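Local coordinates for protein DNA polymerase III, beta chain (Streptococcus pneumoniae, PDB 2AWA) that probably forms a ring-shaped head-to-tail homodimer around DNA and tethers DNA polymerases and other proteins to it, which makes replication processive, at residues B[176-181]-B[212-217]; B[161-166]-B[196-201]; B[172-177]-B[259-264]; B[62-67]-B[252-257]; B[153-158]-B[222-227]. All blocks are in the same frame, centred on the assembly; numbering follows the deposited sequence.

Interaction 1 of 5, residues B[176-181]-B[212-217]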
# COMPACT_ATOMS: atom_id res chain seq x y z
N GLY B 176 0.09 -12.85 25.00
CA GLY B 176 -0.98 -13.74 24.62
C GLY B 176 -2.30 -13.31 25.20
O GLY B 176 -2.37 -12.37 26.01
N VAL B 177 -3.36 -13.98 24.76
CA VAL B 177 -4.67 -13.75 25.29
C VAL B 177 -5.04 -14.90 26.22
O VAL B 177 -4.84 -16.06 25.91
CB VAL B 177 -5.65 -13.57 24.16
CG1 VAL B 177 -7.07 -13.37 24.71
CG2 VAL B 177 -5.23 -12.39 23.30
N HIS B 178 -5.55 -14.57 27.39
CA HIS B 178 -5.86 -15.58 28.39
C HIS B 178 -7.33 -16.03 28.23
O HIS B 178 -8.24 -15.22 28.26
CB HIS B 178 -5.57 -14.99 29.78
CG HIS B 178 -5.76 -15.95 30.90
ND1 HIS B 178 -6.23 -15.55 32.14
CD2 HIS B 178 -5.52 -17.27 31.00
CE1 HIS B 178 -6.29 -16.59 32.94
NE2 HIS B 178 -5.87 -17.65 32.28
N PHE B 179 -7.52 -17.33 28.02
CA PHE B 179 -8.82 -17.92 27.74
C PHE B 179 -9.17 -18.89 28.85
O PHE B 179 -8.46 -19.85 29.04
CB PHE B 179 -8.76 -18.74 26.45
CG PHE B 179 -9.03 -17.97 25.21
CD1 PHE B 179 -8.03 -17.20 24.62
CD2 PHE B 179 -10.27 -18.07 24.59
CE1 PHE B 179 -8.27 -16.49 23.44
CE2 PHE B 179 -10.53 -17.38 23.39
CZ PHE B 179 -9.52 -16.58 22.81
N VAL B 180 -10.27 -18.66 29.56
CA VAL B 180 -10.63 -19.53 30.68
C VAL B 180 -12.09 -19.93 30.56
O VAL B 180 -12.98 -19.08 30.46
CB VAL B 180 -10.41 -18.85 32.05
CG1 VAL B 180 -10.46 -19.87 33.16
CG2 VAL B 180 -9.08 -18.14 32.09
N LEU B 181 -12.33 -21.24 30.55
CA LEU B 181 -13.67 -21.75 30.60
C LEU B 181 -13.85 -22.29 32.01
O LEU B 181 -13.09 -23.16 32.43
CB LEU B 181 -13.88 -22.85 29.56
CG LEU B 181 -15.34 -23.29 29.39
CD1 LEU B 181 -16.07 -22.27 28.56
CD2 LEU B 181 -15.42 -24.66 28.75
N ASP B 212 -7.80 -23.69 30.57
CA ASP B 212 -7.16 -22.44 30.97
C ASP B 212 -5.88 -22.31 30.15
O ASP B 212 -4.90 -22.96 30.43
CB ASP B 212 -6.86 -22.47 32.48
CG ASP B 212 -6.44 -21.10 33.04
OD1 ASP B 212 -5.76 -20.32 32.34
OD2 ASP B 212 -6.80 -20.81 34.20
N VAL B 213 -5.91 -21.49 29.12
CA VAL B 213 -4.77 -21.39 28.20
C VAL B 213 -4.42 -19.94 27.92
O VAL B 213 -5.21 -19.03 28.17
CB VAL B 213 -5.05 -22.15 26.88
CG1 VAL B 213 -5.30 -23.64 27.16
CG2 VAL B 213 -6.24 -21.57 26.15
N VAL B 214 -3.21 -19.73 27.41
CA VAL B 214 -2.80 -18.42 26.94
C VAL B 214 -2.32 -18.58 25.51
O VAL B 214 -1.39 -19.35 25.25
CB VAL B 214 -1.69 -17.81 27.83
CG1 VAL B 214 -1.35 -16.40 27.35
CG2 VAL B 214 -2.13 -17.74 29.27
N ILE B 215 -2.96 -17.83 24.60
CA ILE B 215 -2.70 -18.00 23.18
C ILE B 215 -2.00 -16.77 22.61
O ILE B 215 -2.53 -15.69 22.70
CB ILE B 215 -4.01 -18.25 22.41
CG1 ILE B 215 -4.80 -19.40 23.04
CG2 ILE B 215 -3.72 -18.56 20.93
CD1 ILE B 215 -6.24 -19.46 22.58
N PRO B 216 -0.83 -16.93 21.98
CA PRO B 216 -0.19 -15.72 21.44
C PRO B 216 -1.14 -14.87 20.61
O PRO B 216 -1.92 -15.41 19.86
CB PRO B 216 0.94 -16.28 20.57
CG PRO B 216 1.26 -17.61 21.18
CD PRO B 216 -0.04 -18.14 21.72
N SER B 217 -1.09 -13.56 20.77
CA SER B 217 -2.01 -12.68 20.03
C SER B 217 -1.74 -12.71 18.54
O SER B 217 -2.68 -12.61 17.78
CB SER B 217 -1.96 -11.25 20.53
OG SER B 217 -0.64 -10.77 20.43

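Interaction 2 of 5, residues B[161-166]-B[196-201]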
# COMPACT_ATOMS: atom_id res chain seq x y z
N THR B 161 -10.07 -8.22 22.04
CA THR B 161 -9.05 -8.41 23.11
C THR B 161 -7.56 -8.40 22.70
O THR B 161 -6.74 -7.84 23.41
CB THR B 161 -9.34 -9.70 23.92
OG1 THR B 161 -9.23 -10.84 23.08
CG2 THR B 161 -10.73 -9.67 24.47
N ALA B 162 -7.21 -9.01 21.57
CA ALA B 162 -5.79 -9.19 21.20
C ALA B 162 -4.95 -7.89 21.08
O ALA B 162 -3.75 -7.90 21.27
CB ALA B 162 -5.72 -9.96 19.92
N PHE B 163 -5.57 -6.77 20.77
CA PHE B 163 -4.82 -5.52 20.67
C PHE B 163 -4.28 -5.03 22.06
O PHE B 163 -3.34 -4.23 22.14
CB PHE B 163 -5.70 -4.45 20.03
CG PHE B 163 -6.75 -3.98 20.93
CD1 PHE B 163 -6.48 -2.98 21.86
CD2 PHE B 163 -7.98 -4.60 20.95
CE1 PHE B 163 -7.44 -2.58 22.75
CE2 PHE B 163 -8.93 -4.21 21.83
CZ PHE B 163 -8.68 -3.20 22.73
N ALA B 164 -4.89 -5.50 23.15
CA ALA B 164 -4.52 -5.06 24.49
C ALA B 164 -3.28 -5.76 25.02
O ALA B 164 -2.63 -5.26 25.92
CB ALA B 164 -5.66 -5.24 25.42
N ALA B 165 -2.96 -6.90 24.43
CA ALA B 165 -1.78 -7.68 24.80
C ALA B 165 -0.49 -6.94 24.46
O ALA B 165 -0.39 -6.25 23.46
CB ALA B 165 -1.79 -9.02 24.13
N SER B 166 0.49 -7.12 25.32
CA SER B 166 1.78 -6.58 25.09
C SER B 166 2.40 -7.07 23.78
O SER B 166 2.03 -8.11 23.25
CB SER B 166 2.69 -6.97 26.25
OG SER B 166 4.02 -6.60 25.95
N ARG B 196 -3.05 -1.07 29.88
CA ARG B 196 -4.46 -1.10 29.56
C ARG B 196 -4.87 -2.56 29.44
O ARG B 196 -4.00 -3.44 29.30
CB ARG B 196 -4.76 -0.33 28.28
CG ARG B 196 -3.81 -0.59 27.13
CD ARG B 196 -4.18 -1.82 26.30
NE ARG B 196 -3.22 -1.95 25.23
CZ ARG B 196 -3.21 -1.23 24.10
NH1 ARG B 196 -4.17 -0.37 23.83
NH2 ARG B 196 -2.24 -1.42 23.24
N LEU B 197 -6.18 -2.80 29.52
CA LEU B 197 -6.70 -4.17 29.60
C LEU B 197 -8.02 -4.35 28.88
O LEU B 197 -8.86 -3.46 28.87
CB LEU B 197 -6.82 -4.61 31.06
CG LEU B 197 -7.40 -5.98 31.44
CD1 LEU B 197 -6.86 -6.43 32.79
CD2 LEU B 197 -8.93 -5.96 31.50
N SER B 198 -8.21 -5.54 28.31
CA SER B 198 -9.47 -5.89 27.68
C SER B 198 -10.02 -7.24 28.13
O SER B 198 -9.33 -8.25 28.16
CB SER B 198 -9.32 -5.87 26.17
OG SER B 198 -10.60 -5.80 25.59
N GLN B 199 -11.31 -7.27 28.43
CA GLN B 199 -11.94 -8.45 28.93
C GLN B 199 -13.30 -8.64 28.29
O GLN B 199 -14.13 -7.72 28.30
CB GLN B 199 -12.09 -8.35 30.44
CG GLN B 199 -12.66 -9.61 31.04
CD GLN B 199 -12.78 -9.50 32.52
OE1 GLN B 199 -11.98 -10.07 33.26
NE2 GLN B 199 -13.78 -8.76 32.97
N LYS B 200 -13.52 -9.83 27.73
CA LYS B 200 -14.80 -10.19 27.15
C LYS B 200 -15.24 -11.51 27.78
O LYS B 200 -14.45 -12.45 27.87
CB LYS B 200 -14.64 -10.34 25.63
CG LYS B 200 -15.87 -10.85 24.87
CD LYS B 200 -17.07 -9.93 25.02
CE LYS B 200 -18.29 -10.44 24.22
NZ LYS B 200 -17.99 -10.60 22.74
N LYS B 201 -16.50 -11.57 28.18
CA LYS B 201 -17.08 -12.76 28.81
C LYS B 201 -18.35 -13.22 28.05
O LYS B 201 -19.20 -12.41 27.72
CB LYS B 201 -17.48 -12.44 30.24
CG LYS B 201 -16.36 -12.17 31.24
CD LYS B 201 -17.03 -11.91 32.61
CE LYS B 201 -16.10 -11.99 33.81
NZ LYS B 201 -16.87 -12.23 35.10
O HOH W 1 -0.02 -3.46 23.77

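Interaction 3 of 5, residues B[172-177]-B[259-264]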
# COMPACT_ATOMS: atom_id res chain seq x y z
N PRO B 172 6.89 -12.79 27.96
CA PRO B 172 6.05 -13.55 27.05
C PRO B 172 4.59 -13.71 27.46
O PRO B 172 3.71 -13.57 26.62
CB PRO B 172 6.73 -14.93 26.99
CG PRO B 172 8.03 -14.80 27.60
CD PRO B 172 8.14 -13.48 28.30
N ILE B 173 4.32 -13.99 28.73
CA ILE B 173 2.96 -14.33 29.17
C ILE B 173 1.94 -13.25 28.78
O ILE B 173 0.85 -13.59 28.34
CB ILE B 173 2.92 -14.60 30.69
CG1 ILE B 173 1.64 -15.33 31.08
CG2 ILE B 173 3.05 -13.33 31.49
CD1 ILE B 173 1.60 -16.76 30.64
N LEU B 174 2.29 -11.96 28.86
CA LEU B 174 1.40 -10.87 28.46
C LEU B 174 1.30 -10.58 26.95
O LEU B 174 0.57 -9.65 26.54
CB LEU B 174 1.83 -9.56 29.13
CG LEU B 174 1.99 -9.52 30.63
CD1 LEU B 174 2.19 -8.09 31.02
CD2 LEU B 174 0.77 -10.11 31.32
N THR B 175 2.04 -11.33 26.13
CA THR B 175 1.89 -11.24 24.65
C THR B 175 0.76 -12.13 24.11
O THR B 175 0.51 -12.19 22.91
CB THR B 175 3.16 -11.65 23.93
OG1 THR B 175 3.45 -13.01 24.24
CG2 THR B 175 4.32 -10.77 24.36
N GLY B 176 0.09 -12.85 25.00
CA GLY B 176 -0.98 -13.74 24.62
C GLY B 176 -2.30 -13.31 25.20
O GLY B 176 -2.37 -12.37 26.01
N VAL B 177 -3.36 -13.98 24.76
CA VAL B 177 -4.67 -13.75 25.29
C VAL B 177 -5.04 -14.90 26.22
O VAL B 177 -4.84 -16.06 25.91
CB VAL B 177 -5.65 -13.57 24.16
CG1 VAL B 177 -7.07 -13.37 24.71
CG2 VAL B 177 -5.23 -12.39 23.30
N GLY B 259 3.32 -20.87 31.70
CA GLY B 259 3.38 -19.92 32.80
C GLY B 259 2.03 -19.48 33.32
O GLY B 259 1.01 -19.65 32.66
N ASN B 260 2.04 -18.87 34.51
CA ASN B 260 0.83 -18.37 35.15
C ASN B 260 0.44 -16.94 34.77
O ASN B 260 1.22 -16.00 34.93
CB ASN B 260 0.98 -18.50 36.65
CG ASN B 260 1.08 -19.96 37.08
OD1 ASN B 260 0.19 -20.77 36.77
ND2 ASN B 260 2.18 -20.33 37.74
N TYR B 261 -0.77 -16.79 34.26
CA TYR B 261 -1.24 -15.49 33.84
C TYR B 261 -1.64 -14.75 35.09
O TYR B 261 -2.13 -15.36 36.01
CB TYR B 261 -2.43 -15.63 32.87
CG TYR B 261 -2.68 -14.39 32.07
CD1 TYR B 261 -1.92 -14.09 30.94
CD2 TYR B 261 -3.65 -13.47 32.46
CE1 TYR B 261 -2.13 -12.90 30.19
CE2 TYR B 261 -3.87 -12.28 31.72
CZ TYR B 261 -3.10 -12.01 30.60
OH TYR B 261 -3.33 -10.85 29.89
N PRO B 262 -1.43 -13.42 35.15
CA PRO B 262 -1.75 -12.74 36.40
C PRO B 262 -3.24 -12.68 36.66
O PRO B 262 -4.01 -12.63 35.72
CB PRO B 262 -1.24 -11.32 36.17
CG PRO B 262 -0.40 -11.40 34.95
CD PRO B 262 -0.92 -12.48 34.13
N ASP B 263 -3.63 -12.70 37.93
CA ASP B 263 -5.01 -12.54 38.33
C ASP B 263 -5.45 -11.13 37.97
O ASP B 263 -5.02 -10.15 38.58
CB ASP B 263 -5.14 -12.78 39.83
CG ASP B 263 -6.57 -12.58 40.36
OD1 ASP B 263 -7.23 -11.57 40.01
OD2 ASP B 263 -7.01 -13.44 41.17
N THR B 264 -6.31 -11.03 36.98
CA THR B 264 -6.76 -9.76 36.45
C THR B 264 -8.06 -9.25 37.09
O THR B 264 -8.35 -8.06 37.01
CB THR B 264 -6.88 -9.85 34.92
OG1 THR B 264 -7.53 -11.08 34.54
CG2 THR B 264 -5.51 -9.82 34.31
O HOH W 2 -2.01 -10.35 27.75

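Interaction 4 of 5, residues B[62-67]-B[252-257]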
# COMPACT_ATOMS: atom_id res chain seq x y z
N GLY B 62 7.28 -22.36 13.06
CA GLY B 62 7.73 -22.67 14.42
C GLY B 62 6.82 -22.17 15.55
O GLY B 62 6.96 -22.61 16.70
N GLN B 63 5.91 -21.25 15.22
CA GLN B 63 4.91 -20.76 16.16
C GLN B 63 3.55 -21.35 15.81
O GLN B 63 2.82 -21.82 16.69
CB GLN B 63 4.84 -19.23 16.14
CG GLN B 63 6.00 -18.51 16.82
CD GLN B 63 6.01 -18.72 18.33
OE1 GLN B 63 6.91 -19.37 18.85
NE2 GLN B 63 5.00 -18.20 19.03
N ILE B 64 3.21 -21.28 14.52
CA ILE B 64 1.97 -21.81 14.00
C ILE B 64 2.27 -22.72 12.84
O ILE B 64 3.34 -22.63 12.23
CB ILE B 64 1.02 -20.68 13.52
CG1 ILE B 64 1.68 -19.83 12.42
CG2 ILE B 64 0.60 -19.79 14.69
CD1 ILE B 64 0.76 -18.85 11.75
N SER B 65 1.33 -23.61 12.55
CA SER B 65 1.43 -24.49 11.40
C SER B 65 0.05 -24.61 10.78
O SER B 65 -0.95 -24.64 11.47
CB SER B 65 1.90 -25.88 11.82
OG SER B 65 3.17 -25.85 12.43
N ILE B 66 0.01 -24.70 9.46
CA ILE B 66 -1.24 -24.88 8.72
C ILE B 66 -1.13 -26.12 7.84
O ILE B 66 -0.15 -26.30 7.12
CB ILE B 66 -1.54 -23.64 7.86
CG1 ILE B 66 -1.87 -22.46 8.75
CG2 ILE B 66 -2.70 -23.91 6.94
CD1 ILE B 66 -1.97 -21.12 8.01
N GLU B 67 -2.15 -26.97 7.92
CA GLU B 67 -2.34 -28.05 6.96
C GLU B 67 -3.63 -27.82 6.21
O GLU B 67 -4.71 -28.03 6.74
CB GLU B 67 -2.44 -29.38 7.64
CG GLU B 67 -1.28 -29.75 8.48
CD GLU B 67 -1.37 -31.19 8.92
OE1 GLU B 67 -2.27 -31.89 8.40
OE2 GLU B 67 -0.56 -31.62 9.77
N PHE B 252 -5.04 -25.87 11.93
CA PHE B 252 -4.24 -24.71 12.31
C PHE B 252 -3.78 -24.93 13.74
O PHE B 252 -4.59 -24.90 14.68
CB PHE B 252 -5.11 -23.47 12.19
CG PHE B 252 -4.47 -22.20 12.64
CD1 PHE B 252 -3.53 -21.56 11.87
CD2 PHE B 252 -4.89 -21.58 13.81
CE1 PHE B 252 -2.97 -20.35 12.28
CE2 PHE B 252 -4.34 -20.35 14.21
CZ PHE B 252 -3.38 -19.76 13.45
N TYR B 253 -2.48 -25.21 13.91
CA TYR B 253 -1.90 -25.43 15.24
C TYR B 253 -1.14 -24.18 15.66
O TYR B 253 -0.59 -23.48 14.84
CB TYR B 253 -0.90 -26.58 15.24
CG TYR B 253 -1.39 -27.90 14.72
CD1 TYR B 253 -1.51 -28.12 13.36
CD2 TYR B 253 -1.68 -28.95 15.59
CE1 TYR B 253 -1.95 -29.35 12.86
CE2 TYR B 253 -2.12 -30.17 15.11
CZ TYR B 253 -2.25 -30.37 13.75
OH TYR B 253 -2.69 -31.58 13.28
N THR B 254 -1.12 -23.93 16.96
CA THR B 254 -0.33 -22.85 17.53
C THR B 254 0.22 -23.31 18.85
O THR B 254 -0.34 -24.19 19.53
CB THR B 254 -1.15 -21.53 17.74
OG1 THR B 254 -0.36 -20.55 18.44
CG2 THR B 254 -2.43 -21.76 18.54
N ARG B 255 1.33 -22.70 19.22
CA ARG B 255 1.90 -22.88 20.54
C ARG B 255 1.04 -22.16 21.54
O ARG B 255 0.36 -21.19 21.22
CB ARG B 255 3.31 -22.30 20.60
CG ARG B 255 4.33 -23.09 19.82
CD ARG B 255 5.57 -22.26 19.60
NE ARG B 255 6.30 -22.00 20.84
CZ ARG B 255 7.19 -22.83 21.38
NH1 ARG B 255 7.47 -23.99 20.81
NH2 ARG B 255 7.80 -22.49 22.51
N LEU B 256 1.09 -22.66 22.76
CA LEU B 256 0.55 -21.98 23.91
C LEU B 256 1.71 -21.38 24.69
O LEU B 256 2.84 -21.86 24.63
CB LEU B 256 -0.22 -22.98 24.77
CG LEU B 256 -1.48 -23.52 24.07
CD1 LEU B 256 -2.26 -24.48 24.97
CD2 LEU B 256 -2.38 -22.37 23.59
N LEU B 257 1.42 -20.34 25.44
CA LEU B 257 2.40 -19.77 26.34
C LEU B 257 2.34 -20.43 27.71
O LEU B 257 1.37 -20.30 28.42
CB LEU B 257 2.15 -18.27 26.47
CG LEU B 257 2.40 -17.56 25.15
CD1 LEU B 257 1.65 -16.25 25.06
CD2 LEU B 257 3.87 -17.34 24.95

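Interaction 5 of 5, residues B[153-158]-B[222-227]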
# COMPACT_ATOMS: atom_id res chain seq x y z
N LEU B 153 -17.88 -15.74 16.43
CA LEU B 153 -17.72 -15.47 17.87
C LEU B 153 -16.24 -15.35 18.27
O LEU B 153 -15.86 -14.45 19.02
CB LEU B 153 -18.42 -16.58 18.66
CG LEU B 153 -18.33 -16.73 20.18
CD1 LEU B 153 -19.44 -17.62 20.68
CD2 LEU B 153 -17.00 -17.33 20.60
N LEU B 154 -15.42 -16.28 17.81
CA LEU B 154 -13.98 -16.24 18.03
C LEU B 154 -13.35 -14.99 17.44
O LEU B 154 -12.61 -14.28 18.13
CB LEU B 154 -13.29 -17.44 17.40
CG LEU B 154 -12.60 -18.44 18.30
CD1 LEU B 154 -13.42 -19.69 18.42
CD2 LEU B 154 -11.24 -18.79 17.69
N LYS B 155 -13.61 -14.74 16.16
CA LYS B 155 -13.13 -13.51 15.49
C LYS B 155 -13.55 -12.26 16.26
O LYS B 155 -12.79 -11.29 16.32
CB LYS B 155 -13.66 -13.40 14.05
CG LYS B 155 -13.13 -14.47 13.08
CD LYS B 155 -13.51 -14.15 11.65
CE LYS B 155 -12.95 -15.13 10.64
NZ LYS B 155 -12.75 -14.45 9.33
N LYS B 156 -14.75 -12.30 16.85
CA LYS B 156 -15.25 -11.19 17.64
C LYS B 156 -14.46 -11.05 18.96
O LYS B 156 -14.06 -9.96 19.34
CB LYS B 156 -16.75 -11.32 17.90
CG LYS B 156 -17.32 -10.07 18.54
CD LYS B 156 -18.85 -9.98 18.51
CE LYS B 156 -19.33 -9.00 19.61
NZ LYS B 156 -20.59 -8.27 19.31
N ILE B 157 -14.23 -12.16 19.65
CA ILE B 157 -13.35 -12.14 20.81
C ILE B 157 -11.95 -11.63 20.48
O ILE B 157 -11.38 -10.84 21.21
CB ILE B 157 -13.23 -13.54 21.41
CG1 ILE B 157 -14.41 -13.82 22.32
CG2 ILE B 157 -11.93 -13.70 22.21
CD1 ILE B 157 -14.51 -15.28 22.75
N ILE B 158 -11.41 -12.09 19.36
CA ILE B 158 -10.09 -11.69 18.95
C ILE B 158 -10.04 -10.20 18.72
O ILE B 158 -9.17 -9.55 19.26
CB ILE B 158 -9.60 -12.48 17.73
CG1 ILE B 158 -9.40 -13.95 18.12
CG2 ILE B 158 -8.29 -11.94 17.24
CD1 ILE B 158 -9.33 -14.92 16.95
N GLU B 222 -3.70 -14.47 12.93
CA GLU B 222 -3.66 -15.37 11.79
C GLU B 222 -4.89 -16.27 11.74
O GLU B 222 -5.36 -16.59 10.65
CB GLU B 222 -2.40 -16.24 11.78
CG GLU B 222 -1.11 -15.50 11.49
CD GLU B 222 -1.12 -14.68 10.21
OE1 GLU B 222 -1.92 -14.97 9.29
OE2 GLU B 222 -0.31 -13.74 10.12
N PHE B 223 -5.39 -16.68 12.90
CA PHE B 223 -6.60 -17.48 12.94
C PHE B 223 -7.70 -16.77 12.16
O PHE B 223 -8.41 -17.40 11.37
CB PHE B 223 -7.08 -17.73 14.37
CG PHE B 223 -8.46 -18.26 14.43
CD1 PHE B 223 -9.55 -17.41 14.39
CD2 PHE B 223 -8.68 -19.61 14.43
CE1 PHE B 223 -10.82 -17.92 14.38
CE2 PHE B 223 -9.94 -20.10 14.41
CZ PHE B 223 -11.01 -19.25 14.38
N SER B 224 -7.86 -15.47 12.40
CA SER B 224 -8.92 -14.71 11.73
C SER B 224 -8.71 -14.62 10.22
O SER B 224 -9.67 -14.60 9.46
CB SER B 224 -9.06 -13.31 12.31
OG SER B 224 -9.33 -13.34 13.69
N ALA B 225 -7.45 -14.56 9.78
CA ALA B 225 -7.10 -14.57 8.35
C ALA B 225 -7.19 -15.97 7.69
O ALA B 225 -7.46 -16.07 6.51
CB ALA B 225 -5.73 -14.01 8.15
N VAL B 226 -6.96 -17.03 8.44
CA VAL B 226 -6.94 -18.36 7.86
C VAL B 226 -8.34 -18.87 7.65
O VAL B 226 -8.64 -19.48 6.64
CB VAL B 226 -6.10 -19.33 8.73
CG1 VAL B 226 -6.37 -20.77 8.39
CG2 VAL B 226 -4.60 -19.00 8.54
N PHE B 227 -9.21 -18.60 8.61
CA PHE B 227 -10.58 -19.10 8.56
C PHE B 227 -11.51 -18.00 8.07
O PHE B 227 -11.93 -17.11 8.81
CB PHE B 227 -11.00 -19.65 9.94
CG PHE B 227 -10.19 -20.84 10.36
CD1 PHE B 227 -9.01 -20.68 11.08
CD2 PHE B 227 -10.59 -22.13 10.00
CE1 PHE B 227 -8.25 -21.77 11.45
CE2 PHE B 227 -9.84 -23.23 10.37
CZ PHE B 227 -8.66 -23.05 11.11
O HOH W 3 -10.97 -14.09 7.12

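Interaction 1 of 5, residues B[176-181]-B[212-217]
Strands 176-181 and 212-216 are antiparallel neighbours, with Val177 opposite Ile215 and Phe179 opposite Val213 in hydrogen-bonded pairs. They belong to the central domain of the DNA polymerase III beta subunit. Strand 211-216 is the outermost strand of its sheet within this chain. Each hydrogen-bonded pair is closed by two backbone bonds. The straightest runs from Phe179 N to Val213 O, 2.9 Å. The face carrying Val177, Phe179, Val213 and Ile215 is apolar. There the Ile215 CD1 methyl comes within 3.5 Å of Phe179 CD1 as the two side chains slant past each other. Phe179 CB also rests against Val213 CG2, at 3.8 Å. Leu220 of helix 217-226 touches Val177 and Ile215 and joins this face to the helical layer.

The face of His178, Val180, Asp212 and Val214 is more polar. His178 and Asp212 are not directly paired but meet on the diagonal. CG of His178 is anti to the backbone N (chi1 -176°), and the imidazole leans over toward the neighbouring strand. Val180 CG2 lies over one face of that imidazole, near its rim. The nearby carboxylate would probably favour a proton on NE2. His178 NE2 donates to Asp212 OD1 over 2.7 Å, and OD1 lies close to the ring plane. The bond arrives on the syn side of the carboxylate, 27° out of its plane.

Interaction 2 of 5, residues B[161-166]-B[196-201]
Ala164 is the tight point of this contact. Its CB methyl sits against strand 196-201, 3.8 Å from Ser198 CB and equally close to the Arg196 CD methylene. Three residues earlier, Thr161 CG2 lies 4.0 Å from Ser198 OG and also reaches Lys200 CB. Through these small groups the end of helix 151-161 and the turn after it lie close to the strand. The Ser198 hydroxyl bonds to Glu160 O at the end of that helix. The Lys200 ammonium leads away from the contact and forms a salt bridge with Glu160.

The Arg196 end is looser and more polar. Its chain bends at chi2 (85°) and carries the guanidinium past the backbone of the turn. NE makes a weak bond to Ala164 O, 3.4 Å long. Phe163 O lies over one face of the guanidinium, 3.2 Å from NH2, but the angle is too poor for a hydrogen bond. NH2 is linked instead to Ala165 O through a water, which accepts from Arg196 NH2 over 3.1 Å. NH1 lies at the edge of the Phe163 ring, with the ring and guanidinium planes almost perpendicular. Its main partner is Asp348 of helix 343-351, in a salt bridge. A turn that leaves a helix and lies on the adjoining antiparallel sheet fits the helix-on-sheet fold of the beta-subunit domains.

Interaction 3 of 5, residues B[172-177]-B[259-264]
Tyr261 OH reaches the 3-10 turn 172-175 through a water, at 2.6 Å from the water oxygen. The same water is 2.7 Å from Gly176 O and also in bonding range of Leu174 O. More acceptors surround it than it has protons, so it cannot donate to all of them at once. Tyr261 OH has a further, weak bond from Thr192 N.

The turn leads into strand 176-182 of the central domain. Segment 259-264 has no regular structure and belongs to the connection that runs on to strand 274-279. The 3-10 turn is closed by Thr175 N bonding to Pro172 O, 2.8 Å. With chi1 at -162°, the Tyr261 ring swings away from its own backbone N and over to the turn. Ile173 O lies at the ring edge, close to its plane and 3.6 Å from Tyr261 CE1. Ile173 CG1 packs on Tyr261 CD1 at 3.8 Å, the two side chains slanting across each other. The Ile173 CD1 methyl extends further, to the backbone of Gly259. The Tyr261 ring also stacks with His178, tying the connection to the strand beyond the turn. Pro262 CD covers one face of the Tyr261 ring, toward its rim. Next to Ile173, Leu174 CD2 reaches Pro262 CG, at 4.0 Å.

Interaction 4 of 5, residues B[62-67]-B[252-257]
Ser65 and Tyr253 bond to each other twice through their backbones, with Tyr253 N to Ser65 O at 2.9 Å. The return bond, Ser65 N to Tyr253 O, is 3.0 Å. A third bond, Arg255 N to Gln63 O, extends the ladder past the start of strand 64-67. Beside it, the Arg255 chain runs out past Gln63 O to Gly62 O and bends at chi3. Its CD lies 3.3 Å from Gln63 OE1, but NE meets that oxygen at too poor an angle to bond.

These antiparallel strands come from different domains. Strand 64-71 belongs to the N-terminal domain and strand 250-255 to the central domain, and their pairing makes one sheet continuous across the boundary.

Ile64, Ile66, Phe252 and Thr254 share the face turned to helix 217-226. Ile66 CG1 meets the edge of the Phe252 ring, 3.6 Å from CD1. Ile64 CD1 is further along the same ring, 4.1 Å from Phe252 CE1. Thr254 OG1 donates to Arg255 O and also bonds to Ser219 OG on the helix. On the other face the Tyr253 ring has Ser65 O at its edge. Glu67 OE2 stays 4.1 Å from Tyr253 CE1.

Interaction 5 of 5, residues B[153-158]-B[222-227]
Leu154 sets its CD2 methyl over one face of the Phe223 ring, a CH-pi contact 3.6 Å from the ring centroid. The methyl is 23° off the ring normal and displaced toward the rim. The Leu154 and Ile158 side chains each cross that of Phe223 at about a right angle. Ile158 CD1 touches Phe223 CD1 at 3.6 Å and is equally close to Ser224 OG. This is helix-helix packing in the central domain, between helices 151-161 and 217-226. In sliding rings of this family the helices line the inner surface and the sheets lie outside. The two short segments run roughly antiparallel, at 145°, with their axes 10.0 Å apart.

A chi1 of 167° places the Phe223 ring opposite its backbone N, facing the other helix. Phe245 and Phe252 also touch the ring and join this layer to the neighbouring sheet. Outside the apolar patch, Lys155 reaches across, fully extended, from helix 151-161 to the C-terminal end of helix 217-226. There its positive charge would probably be favoured by the helix end. Its strongest polar partner is Asp229, in a salt bridge. A water also links Lys155 NZ to Ser224 O, 2.9 Å from NZ. Lys155 NZ donates directly to Ser224 O as well, at 3.1 Å, in the carbonyl plane and on a lone pair.

How the interactions relate
Interactions 1, 2, 3 and 5 all lie in the central domain, while interaction 4 ties that domain to the N-terminal one. Interactions 2 and 5 are the buried contacts. Interactions 1, 3 and 4 each have exposed residues. Interactions 1 and 4 are strand pairings made mainly of backbone bonds. Interaction 5 packs two helices by aromatic and aliphatic contacts. Interactions 2 and 3 fix a turn or connection with at most one weak direct bond and a bridging water. Interactions 1 and 3 share Gly176 and Val177. Interaction 5 touches interaction 4 where Val226 meets Ile66, and interaction 1 where Ile157 meets Phe179, so one helix contacts the sheet of interaction 4 and the other the sheet of interaction 1.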